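Local coordinates for protein transcriptional regulator, MarR family (Neisseria meningitidis serogroup B, PDB 3G3Z) that probably binds DNA as a dimeric transcription factor of the MarR family, through a winged helix-turn-helix domain, at residues A[31-34]-A[35-39]. Numbering follows the deposited sequence.
Sequences YNLF and AVLYT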
ATOM      1  N   TYR A  31       4.902   2.837   9.974  1.00 16.50           N
ATOM      2  CA  TYR A  31       5.502   3.136   8.680  1.00 17.18           C
ATOM      3  C   TYR A  31       6.246   4.464   8.699  1.00 16.12           C
ATOM      4  O   TYR A  31       7.382   4.543   8.256  1.00 18.97           O
ATOM      5  CB  TYR A  31       4.418   3.129   7.595  1.00 16.33           C
ATOM      6  CG  TYR A  31       4.947   3.319   6.198  1.00 16.06           C
ATOM      7  CD1 TYR A  31       4.973   4.587   5.613  1.00 16.88           C
ATOM      8  CD2 TYR A  31       5.422   2.239   5.462  1.00 18.01           C
ATOM      9  CE1 TYR A  31       5.475   4.779   4.341  1.00 14.96           C
ATOM     10  CE2 TYR A  31       5.925   2.418   4.178  1.00 22.46           C
ATOM     11  CZ  TYR A  31       5.929   3.697   3.620  1.00 21.83           C
ATOM     12  OH  TYR A  31       6.408   3.896   2.352  1.00 19.27           O
ATOM     13  N   ASN A  32       5.601   5.497   9.230  1.00 16.63           N
ATOM     14  CA  ASN A  32       6.196   6.830   9.284  1.00 17.82           C
ATOM     15  C   ASN A  32       7.518   6.867  10.064  1.00 16.18           C
ATOM     16  O   ASN A  32       8.478   7.471   9.616  1.00 21.87           O
ATOM     17  CB  ASN A  32       5.190   7.842   9.861  1.00 17.30           C
ATOM     18  CG  ASN A  32       3.897   7.910   9.061  1.00 19.98           C
ATOM     19  OD1 ASN A  32       2.859   8.359   9.567  1.00 17.24           O
ATOM     20  ND2 ASN A  32       3.952   7.482   7.807  1.00 18.75           N
ATOM     21  N   LEU A  33       7.558   6.223  11.229  1.00 15.86           N
ATOM     22  CA  LEU A  33       8.775   6.142  12.043  1.00 17.37           C
ATOM     23  C   LEU A  33       9.856   5.315  11.367  1.00 15.82           C
ATOM     24  O   LEU A  33      11.045   5.671  11.392  1.00 15.33           O
ATOM     25  CB  LEU A  33       8.450   5.508  13.404  1.00 16.94           C
ATOM     26  CG  LEU A  33       7.853   6.433  14.455  1.00 22.27           C
ATOM     27  CD1 LEU A  33       7.089   5.615  15.494  1.00 24.21           C
ATOM     28  CD2 LEU A  33       8.965   7.275  15.099  1.00 22.00           C
ATOM     29  N   PHE A  34       9.436   4.190  10.795  1.00 14.76           N
ATOM     30  CA  PHE A  34      10.321   3.306  10.045  1.00 16.34           C
ATOM     31  C   PHE A  34      11.000   4.038   8.904  1.00 16.20           C
ATOM     32  O   PHE A  34      12.220   3.929   8.714  1.00 15.53           O
ATOM     33  CB  PHE A  34       9.534   2.106   9.508  1.00 17.43           C
ATOM     34  CG  PHE A  34      10.368   1.154   8.724  1.00 23.55           C
ATOM     35  CD1 PHE A  34      11.205   0.245   9.372  1.00 25.80           C
ATOM     36  CD2 PHE A  34      10.343   1.173   7.335  1.00 23.85           C
ATOM     37  CE1 PHE A  34      11.999  -0.639   8.646  1.00 22.35           C
ATOM     38  CE2 PHE A  34      11.137   0.285   6.602  1.00 26.01           C
ATOM     39  CZ  PHE A  34      11.960  -0.616   7.262  1.00 23.13           C
ATOM     40  N   ALA A  35      10.204   4.804   8.159  1.00 11.92           N
ATOM     41  CA  ALA A  35      10.705   5.567   7.030  1.00 14.04           C
ATOM     42  C   ALA A  35      11.918   6.425   7.430  1.00 15.00           C
ATOM     43  O   ALA A  35      12.943   6.382   6.756  1.00 18.38           O
ATOM     44  CB  ALA A  35       9.580   6.440   6.437  1.00 13.36           C
ATOM     45  N   VAL A  36      11.811   7.171   8.531  1.00 15.95           N
ATOM     46  CA  VAL A  36      12.921   8.006   9.039  1.00 16.08           C
ATOM     47  C   VAL A  36      14.056   7.146   9.588  1.00 19.10           C
ATOM     48  O   VAL A  36      15.185   7.211   9.106  1.00 23.82           O
ATOM     49  CB  VAL A  36      12.437   9.032  10.124  1.00 16.63           C
ATOM     50  CG1 VAL A  36      13.615   9.870  10.690  1.00 19.34           C
ATOM     51  CG2 VAL A  36      11.410   9.952   9.537  1.00 12.70           C
ATOM     52  N   LEU A  37      13.746   6.328  10.589  1.00 20.80           N
ATOM     53  CA  LEU A  37      14.751   5.540  11.309  1.00 21.29           C
ATOM     54  C   LEU A  37      15.542   4.577  10.413  1.00 21.23           C
ATOM     55  O   LEU A  37      16.776   4.508  10.485  1.00 16.99           O
ATOM     56  CB  LEU A  37      14.083   4.767  12.460  1.00 21.50           C
ATOM     57  CG  LEU A  37      13.404   5.610  13.557  1.00 22.37           C
ATOM     58  CD1 LEU A  37      12.492   4.741  14.414  1.00 17.03           C
ATOM     59  CD2 LEU A  37      14.437   6.335  14.411  1.00 19.78           C
ATOM     60  N   TYR A  38      14.829   3.841   9.568  1.00 17.67           N
ATOM     61  CA  TYR A  38      15.480   2.871   8.705  1.00 20.16           C
ATOM     62  C   TYR A  38      16.295   3.504   7.576  1.00 22.37           C
ATOM     63  O   TYR A  38      17.388   3.016   7.265  1.00 21.09           O
ATOM     64  CB  TYR A  38      14.480   1.863   8.163  1.00 18.42           C
ATOM     65  CG  TYR A  38      15.127   0.696   7.470  1.00 19.54           C
ATOM     66  CD1 TYR A  38      15.721  -0.338   8.202  1.00 18.77           C
ATOM     67  CD2 TYR A  38      15.153   0.622   6.075  1.00 19.24           C
ATOM     68  CE1 TYR A  38      16.325  -1.418   7.556  1.00 20.32           C
ATOM     69  CE2 TYR A  38      15.751  -0.454   5.421  1.00 22.33           C
ATOM     70  CZ  TYR A  38      16.329  -1.469   6.164  1.00 23.24           C
ATOM     71  OH  TYR A  38      16.921  -2.525   5.511  1.00 24.82           O
ATOM     72  N   THR A  39      15.784   4.586   6.979  1.00 21.67           N
ATOM     73  CA  THR A  39      16.555   5.335   5.970  1.00 23.18           C
ATOM     74  C   THR A  39      17.864   5.857   6.571  1.00 21.97           C
ATOM     75  O   THR A  39      18.938   5.717   5.977  1.00 25.54           O
ATOM     76  CB  THR A  39      15.745   6.515   5.340  1.00 22.72           C
ATOM     77  OG1 THR A  39      14.482   6.038   4.862  1.00 28.14           O
ATOM     78  CG2 THR A  39      16.489   7.129   4.175  1.00 22.83           C
TER
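Phe34 and Tyr38, one helical turn apart on helix 31-43, lie side by side. Their ring planes are within 13° of parallel but slid so far that the rings barely overlap, with centroids 4.8 Å apart. Each meets the other's face off-centre, displaced toward the rim: Phe34 CZ sits over one face of the tyrosine ring, 3.4 Å from Tyr38 CG. The CB of Tyr38 makes a CH-pi contact with a face of the phenylalanine ring, 3.7 Å from its centroid. In both, CG is anti to the backbone N (chi1 180° for Phe34, -170° for Tyr38); these matching first torsions send the rings off the same way, and nearly equal second torsions leave their planes almost parallel. A looser apolar pair, Leu33 CB and Leu37 CD1, meets at 4.2 Å.

In the MarR fold helix 31-43 belongs to the winged helix-turn-helix domain, which probably binds DNA, and packs against helices 5-25, 48-55 and 59-71. Phe34 packs on Trp23 and Ile24, and Tyr38 touches Asp7 of the second subunit.

Three backbone N-H groups reach the C=O four residues earlier, the alpha-helical pattern: Ala35 N donates to Tyr31 O at 2.8 Å, Leu37 N to Leu33 O at 2.9 Å, and Tyr38 N to Phe34 O at 2.7 Å. Thr39 OG1 lies doubtfully close to Ala35 O and bonds Trp55 NE1; Tyr31 OH bonds to Trp55 O.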